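Arginase superfamily protein (Trypanosoma cruzi, PDB 2A0M) probably hydrolyses a small guanidino or formimino compound, possibly agmatine, as a metal-dependent enzyme of the arginase superfamily. Local coordinates at residues G120-S125 with D278-N283; V151-Q156 with P165-L170; S209-K214 with V254-Q259. All blocks are in the same frame, centred on the assembly; numbering follows the deposited sequence. Where two conformers were deposited one is given.

Contact 1 (G120-S125 with D278-N283)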
# COMPACT_ATOMS: atom_id res chain seq x y z
N GLY A 120 -3.37 9.76 0.42
CA GLY A 120 -2.86 9.97 1.76
C GLY A 120 -1.37 9.71 1.87
O GLY A 120 -0.76 8.96 1.10
N GLY A 121 -0.78 10.34 2.88
CA GLY A 121 0.60 10.12 3.21
C GLY A 121 0.94 8.74 3.76
O GLY A 121 0.12 8.00 4.33
N ASN A 122 2.21 8.42 3.60
CA ASN A 122 2.77 7.14 4.00
C ASN A 122 2.74 6.92 5.51
O ASN A 122 2.90 5.79 5.97
CB ASN A 122 4.19 7.04 3.45
CG ASN A 122 4.73 5.65 3.48
OD1 ASN A 122 4.06 4.69 3.11
ND2 ASN A 122 5.98 5.51 3.97
N ASP A 123 2.47 7.98 6.29
CA ASP A 123 2.24 7.81 7.73
C ASP A 123 1.08 6.87 8.08
O ASP A 123 1.03 6.34 9.18
CB ASP A 123 2.04 9.17 8.43
CG ASP A 123 1.02 10.06 7.71
OD1 ASP A 123 1.38 10.58 6.62
OD2 ASP A 123 -0.12 10.20 8.21
N GLN A 124 0.15 6.64 7.15
CA GLN A 124 -0.96 5.72 7.37
C GLN A 124 -0.47 4.29 7.65
O GLN A 124 -1.18 3.50 8.27
CB GLN A 124 -1.92 5.71 6.16
CG GLN A 124 -1.37 5.10 4.87
CD GLN A 124 -2.29 5.21 3.67
OE1 GLN A 124 -3.32 5.91 3.69
NE2 GLN A 124 -1.91 4.54 2.61
N SER A 125 0.74 3.96 7.20
CA SER A 125 1.23 2.59 7.26
C SER A 125 1.51 2.14 8.71
O SER A 125 1.49 0.94 8.99
CB SER A 125 2.44 2.43 6.34
OG SER A 125 2.07 2.73 4.99
N ASP A 278 -2.09 -1.35 1.59
CA ASP A 278 -2.29 0.09 1.48
C ASP A 278 -1.53 0.68 0.30
O ASP A 278 -0.67 0.02 -0.33
CB ASP A 278 -2.09 0.85 2.81
CG ASP A 278 -0.64 1.00 3.26
OD1 ASP A 278 0.30 0.64 2.52
OD2 ASP A 278 -0.41 1.62 4.36
N MET A 279 -1.90 1.92 -0.01
CA MET A 279 -1.33 2.61 -1.18
C MET A 279 -1.20 4.08 -0.80
O MET A 279 -2.20 4.73 -0.55
CB MET A 279 -2.21 2.40 -2.41
CG MET A 279 -1.74 3.10 -3.65
SD MET A 279 -2.84 2.79 -5.07
CE MET A 279 -2.61 1.02 -5.29
N SER A 280 0.06 4.54 -0.70
CA SER A 280 0.37 5.87 -0.18
C SER A 280 1.04 6.78 -1.21
O SER A 280 1.69 6.29 -2.15
CB SER A 280 1.30 5.75 1.01
OG SER A 280 2.54 5.20 0.60
N GLU A 281 0.88 8.09 -1.00
CA GLU A 281 1.61 9.18 -1.67
C GLU A 281 1.07 9.62 -3.03
O GLU A 281 1.66 10.52 -3.65
CB GLU A 281 3.11 8.91 -1.75
CG GLU A 281 3.80 8.72 -0.36
CD GLU A 281 3.99 9.99 0.46
OE1 GLU A 281 4.41 11.02 -0.13
OE2 GLU A 281 3.79 9.96 1.70
N LEU A 282 -0.07 9.08 -3.46
CA LEU A 282 -0.71 9.56 -4.67
C LEU A 282 -0.99 11.06 -4.47
O LEU A 282 -1.66 11.43 -3.51
CB LEU A 282 -2.01 8.82 -4.96
CG LEU A 282 -2.66 9.19 -6.31
CD1 LEU A 282 -1.70 8.81 -7.46
CD2 LEU A 282 -4.03 8.55 -6.50
N ASN A 283 -0.51 11.89 -5.40
CA ASN A 283 -0.57 13.35 -5.25
C ASN A 283 -1.09 14.03 -6.55
O ASN A 283 -0.33 14.39 -7.45
CB ASN A 283 0.79 13.92 -4.81
CG ASN A 283 0.71 15.39 -4.38
OD1 ASN A 283 -0.13 16.15 -4.88
ND2 ASN A 283 1.58 15.78 -3.46

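Contact 2 (V151-Q156 with P165-L170)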
# COMPACT_ATOMS: atom_id res chain seq x y z
N VAL A 151 12.28 4.68 7.80
CA VAL A 151 12.64 4.45 9.20
C VAL A 151 13.25 5.71 9.83
O VAL A 151 13.99 5.62 10.81
CB VAL A 151 13.58 3.22 9.37
CG1 VAL A 151 12.83 1.96 8.98
CG2 VAL A 151 14.87 3.37 8.55
N ARG A 152 12.92 6.88 9.29
CA ARG A 152 13.40 8.14 9.89
C ARG A 152 12.90 8.30 11.34
O ARG A 152 11.84 7.77 11.70
CB ARG A 152 12.98 9.34 9.04
CG ARG A 152 13.68 9.37 7.71
CD ARG A 152 13.23 10.52 6.80
NE ARG A 152 13.96 10.47 5.53
CZ ARG A 152 13.82 11.33 4.52
NH1 ARG A 152 12.96 12.34 4.61
NH2 ARG A 152 14.55 11.20 3.42
N PRO A 153 13.68 9.00 12.17
CA PRO A 153 13.19 9.36 13.51
C PRO A 153 12.06 10.41 13.45
O PRO A 153 11.95 11.14 12.46
CB PRO A 153 14.43 9.93 14.21
CG PRO A 153 15.33 10.38 13.12
CD PRO A 153 15.04 9.51 11.92
N PRO A 154 11.24 10.48 14.51
CA PRO A 154 10.17 11.48 14.51
C PRO A 154 10.73 12.91 14.58
O PRO A 154 11.94 13.10 14.70
CB PRO A 154 9.36 11.14 15.77
CG PRO A 154 10.31 10.40 16.65
CD PRO A 154 11.24 9.66 15.73
N LEU A 155 9.84 13.90 14.48
CA LEU A 155 10.21 15.29 14.76
C LEU A 155 10.47 15.47 16.27
O LEU A 155 10.16 14.59 17.08
CB LEU A 155 9.13 16.26 14.26
CG LEU A 155 9.18 16.83 12.82
CD1 LEU A 155 9.96 15.98 11.82
CD2 LEU A 155 7.76 17.08 12.32
N GLN A 156 11.03 16.63 16.61
CA GLN A 156 11.53 16.94 17.97
C GLN A 156 10.52 16.67 19.09
O GLN A 156 10.86 16.12 20.14
CB GLN A 156 11.99 18.40 18.08
CG GLN A 156 12.73 19.00 16.87
CD GLN A 156 14.14 18.45 16.68
OE1 GLN A 156 14.41 17.28 16.97
NE2 GLN A 156 15.04 19.29 16.17
N PRO A 165 7.05 5.58 9.45
CA PRO A 165 6.12 4.51 9.86
C PRO A 165 6.73 3.12 10.15
O PRO A 165 6.17 2.38 10.96
CB PRO A 165 5.13 4.41 8.68
CG PRO A 165 5.91 4.96 7.50
CD PRO A 165 6.72 6.08 8.10
N PHE A 166 7.82 2.76 9.49
CA PHE A 166 8.41 1.43 9.68
C PHE A 166 9.48 1.43 10.78
O PHE A 166 9.88 0.36 11.25
CB PHE A 166 8.88 0.84 8.32
CG PHE A 166 7.75 0.72 7.33
CD1 PHE A 166 6.84 -0.31 7.42
CD2 PHE A 166 7.52 1.70 6.38
CE1 PHE A 166 5.75 -0.42 6.56
CE2 PHE A 166 6.42 1.60 5.50
CZ PHE A 166 5.56 0.52 5.60
N ARG A 167 9.91 2.61 11.22
CA ARG A 167 10.69 2.70 12.47
C ARG A 167 9.74 2.34 13.63
O ARG A 167 10.08 1.55 14.49
CB ARG A 167 11.27 4.09 12.69
CG ARG A 167 12.20 4.18 13.92
CD ARG A 167 13.00 5.49 13.99
NE ARG A 167 14.24 5.32 14.77
CZ ARG A 167 15.49 5.44 14.32
NH1 ARG A 167 15.75 5.77 13.04
NH2 ARG A 167 16.51 5.26 15.16
N GLN A 168 8.55 2.94 13.61
CA GLN A 168 7.52 2.64 14.60
C GLN A 168 7.22 1.14 14.65
O GLN A 168 7.14 0.57 15.74
CB GLN A 168 6.24 3.42 14.32
CG GLN A 168 6.41 4.94 14.39
CD GLN A 168 5.19 5.69 13.90
OE1 GLN A 168 5.21 6.33 12.83
NE2 GLN A 168 4.12 5.63 14.69
N LEU A 169 7.06 0.49 13.49
CA LEU A 169 6.73 -0.95 13.48
C LEU A 169 7.90 -1.82 13.96
O LEU A 169 7.72 -2.79 14.69
CB LEU A 169 6.20 -1.37 12.10
CG LEU A 169 4.90 -0.65 11.64
CD1 LEU A 169 4.46 -1.16 10.26
CD2 LEU A 169 3.72 -0.72 12.67
N LEU A 170 9.13 -1.46 13.58
CA LEU A 170 10.29 -2.25 13.99
C LEU A 170 10.56 -2.13 15.48
O LEU A 170 11.25 -2.98 16.04
CB LEU A 170 11.53 -1.83 13.19
CG LEU A 170 11.58 -2.32 11.75
CD1 LEU A 170 12.70 -1.59 10.99
CD2 LEU A 170 11.82 -3.82 11.73

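Contact 3 (S209-K214 with V254-Q259)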
# COMPACT_ATOMS: atom_id res chain seq x y z
N SER A 209 17.98 -2.30 -7.82
CA SER A 209 18.87 -2.99 -8.77
C SER A 209 18.79 -4.53 -8.62
O SER A 209 18.86 -5.28 -9.61
CB SER A 209 20.31 -2.47 -8.64
OG SER A 209 20.79 -2.64 -7.33
N GLU A 210 18.57 -4.98 -7.40
CA GLU A 210 18.40 -6.41 -7.13
C GLU A 210 17.07 -6.91 -7.69
O GLU A 210 17.00 -7.97 -8.29
CB GLU A 210 18.50 -6.62 -5.63
CG GLU A 210 18.30 -8.01 -5.11
CD GLU A 210 18.31 -8.02 -3.56
OE1 GLU A 210 18.90 -7.07 -2.92
OE2 GLU A 210 17.68 -8.95 -3.01
N VAL A 211 16.02 -6.11 -7.50
CA VAL A 211 14.71 -6.41 -8.03
C VAL A 211 14.72 -6.52 -9.56
O VAL A 211 14.11 -7.41 -10.14
CB VAL A 211 13.69 -5.34 -7.58
CG1 VAL A 211 12.36 -5.51 -8.27
CG2 VAL A 211 13.52 -5.36 -6.05
N ARG A 212 15.45 -5.62 -10.20
CA ARG A 212 15.60 -5.64 -11.66
C ARG A 212 16.34 -6.87 -12.14
O ARG A 212 15.91 -7.53 -13.11
CB ARG A 212 16.36 -4.38 -12.09
CG ARG A 212 15.45 -3.21 -12.18
CD ARG A 212 14.57 -3.35 -13.46
NE ARG A 212 13.34 -2.58 -13.38
CZ ARG A 212 13.28 -1.26 -13.43
NH1 ARG A 212 14.40 -0.54 -13.56
NH2 ARG A 212 12.12 -0.63 -13.35
N LYS A 213 17.42 -7.20 -11.46
CA LYS A 213 18.21 -8.40 -11.77
C LYS A 213 17.39 -9.69 -11.75
O LYS A 213 17.58 -10.55 -12.62
CB LYS A 213 19.42 -8.51 -10.82
CG LYS A 213 20.55 -7.57 -11.17
CD LYS A 213 21.72 -7.66 -10.18
CE LYS A 213 22.78 -6.59 -10.48
NZ LYS A 213 23.97 -6.64 -9.55
N LYS A 214 16.48 -9.82 -10.78
CA LYS A 214 15.68 -11.02 -10.62
C LYS A 214 14.40 -11.00 -11.43
O LYS A 214 13.86 -12.06 -11.79
CB LYS A 214 15.25 -11.20 -9.17
CG LYS A 214 16.35 -11.52 -8.21
CD LYS A 214 15.78 -11.73 -6.82
CE LYS A 214 16.77 -12.33 -5.88
NZ LYS A 214 16.13 -12.47 -4.52
N VAL A 254 14.29 7.08 -11.38
CA VAL A 254 14.24 5.70 -11.76
C VAL A 254 13.33 4.97 -10.73
O VAL A 254 13.03 5.52 -9.67
CB VAL A 254 15.61 5.09 -11.78
CG1 VAL A 254 16.47 5.76 -12.87
CG2 VAL A 254 16.29 5.22 -10.41
N GLY A 255 12.84 3.79 -11.10
CA GLY A 255 11.93 3.07 -10.19
C GLY A 255 11.14 2.02 -10.95
O GLY A 255 11.43 1.69 -12.11
N LEU A 256 10.14 1.47 -10.27
CA LEU A 256 9.34 0.42 -10.87
C LEU A 256 8.53 0.98 -12.05
O LEU A 256 7.98 2.07 -11.99
CB LEU A 256 8.42 -0.18 -9.83
CG LEU A 256 9.11 -0.86 -8.65
CD1 LEU A 256 8.09 -1.10 -7.57
CD2 LEU A 256 9.77 -2.17 -9.09
N SER A 257 8.38 0.16 -13.07
CA SER A 257 7.51 0.55 -14.19
C SER A 257 6.05 0.28 -13.81
O SER A 257 5.75 -0.50 -12.87
CB SER A 257 7.84 -0.22 -15.45
OG SER A 257 7.52 -1.59 -15.32
N ALA A 258 5.13 0.88 -14.57
CA ALA A 258 3.69 0.62 -14.35
C ALA A 258 3.41 -0.89 -14.47
O ALA A 258 2.69 -1.45 -13.64
CB ALA A 258 2.84 1.38 -15.32
N GLN A 259 3.96 -1.52 -15.50
CA GLN A 259 3.73 -2.95 -15.69
C GLN A 259 4.27 -3.80 -14.54
O GLN A 259 3.60 -4.75 -14.09
CB GLN A 259 4.26 -3.45 -17.02
CG GLN A 259 3.80 -4.87 -17.36
CD GLN A 259 2.28 -4.97 -17.55
OE1 GLN A 259 1.67 -4.26 -18.34
NE2 GLN A 259 1.66 -5.83 -16.73

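Contact 1 (G120-S125 with D278-N283)
N122 and E281 meet where a loop following one central strand passes the end of its neighbour, and the side chain of N122 can be followed outward from there. Its CB lies 3.4 Å from E281 OE2, the same oxygen that accepts the N122 backbone N at 2.9 Å through its anti lone pair. With CG anti to the backbone N (chi1 -165°), the amide swings over S280. There OD1 accepts S280 OG from above the carbonyl plane; since S280 was deposited in two conformers, this bond is doubtful. ND2 turns elsewhere, to S162 O. Further along the contact, E281 N binds G120 O at 2.8 Å. Toward D278, S125 OG donates to the syn lone pair of D278 OD2, also at 2.8 Å, while N128 reaches the same oxygen and S234 holds D278 OD1. Q124 NE2 adds a weak bond to M279 O. N122 is a manganese ligand in another structure of this protein, although no metal is bound here. The chemistry is consistent with E281 acting in a buried second shell, holding the backbone N of N122 in place while its side chain lies beside D236, another manganese ligand.

Contact 2 (V151-Q156 with P165-L170)
V151 and R167 face each other across the start of a short helix, and three kinds of interaction join them and their neighbours. The polar part is a single hydrogen bond: R167 NH1 donates to V151 O at 2.8 Å, an N-H...O angle of 155°. The oxygen sits at the guanidinium edge, close to its plane, and the donor approaches almost straight down the carbonyl. The second kind is contact along the arginine chain, which is extended from CG to NE and passes across the V151-P153 backbone: R167 CB lies 3.6 Å from V151 O, R167 CD 3.4 Å from R152 O, and R167 NH1 4.0 Å from P153 CD. Third comes apolar packing, in which V151 CG1 touches F166 CB at 4.2 Å and L170 CD1 at 4.1 Å. Y197 adds a cation-pi partner for R167. V151 directly follows D150, a manganese ligand in another structure of this protein; F166 touches D150 and shares a backbone hydrogen bond with it, so the contact ties the helix start to a metal-site loop. P165 and Q168 pack on helix 125-135 and L170 on Y197 of helix 192-200, where V151 of the loop also packs, while the F166 ring reaches strand 141-145.

Contact 3 (S209-K214 with V254-Q259)
R212 reaches G255 through two torsions: chi1 of -82° sets its CG beside the backbone N, and one bend at chi2 (-74°) carries the guanidinium from the helix surface toward the loop of residues 254-257. The setting is the three-layer alpha/beta fold of the arginase family, in which helices cover a parallel sheet; here helix 208-214, which follows one of the two edge strands, 204-207, meets the loop that leads into helix 258-270. At the tip of the arginine, NH2 donates to G255 O at 2.7 Å. The bond is short but bent, with an N-H...O angle of 132°: the donor stands above the carbonyl plane, and the oxygen is tilted from the plane of the guanidinium. A likely reason for the compromise is that NH2 also forms a salt bridge with E260 OE1, so its position must serve two acceptors. That carboxylate oxygen accepts S257 N as well. S257 is the N-cap of helix 258-270, and the bond from its backbone N to E260 is one half of a capping box; the S257 side chain in turn caps a backbone N in the first turn of the helix, the reciprocal bond of the box. The arginine and the helix N-terminus would both be expected to stabilise the carboxylate of E260. The rest of the contact is thin and apolar. V211 and L256 turn their side chains to strand 180-185, where V211 packs on F183 and L256 on A184. The backbone of L256 is also hydrogen-bonded to S239 and K241. V211 touches A216 at the start of the next helix as well. The two apolar side chains meet through a single pair of methyl groups, V211 CG1 and L256 CD2, 4.3 Å apart.

In the fold
The three contacts differ in depth. Contact 1 is wholly buried, joins loops and strand near the metal site, and is almost entirely polar. Contact 2 is partly buried, and contact 3 mostly buried with an exposed arginine at its rim. Both lie about 17 Å, centre to centre, from the middle of the chain, and each pairs a helix with a loop: an arginine grips a backbone carbonyl beside a small apolar contact. Contact 2 closes a local excursion of the chain, whereas contact 3 joins more distant segments. Contacts 1 and 2 touch, S125 CB packing on F166 CZ at 3.7 Å; contact 3 stands apart from both, although helix 258-270 leads on to strand 274-280 of contact 1.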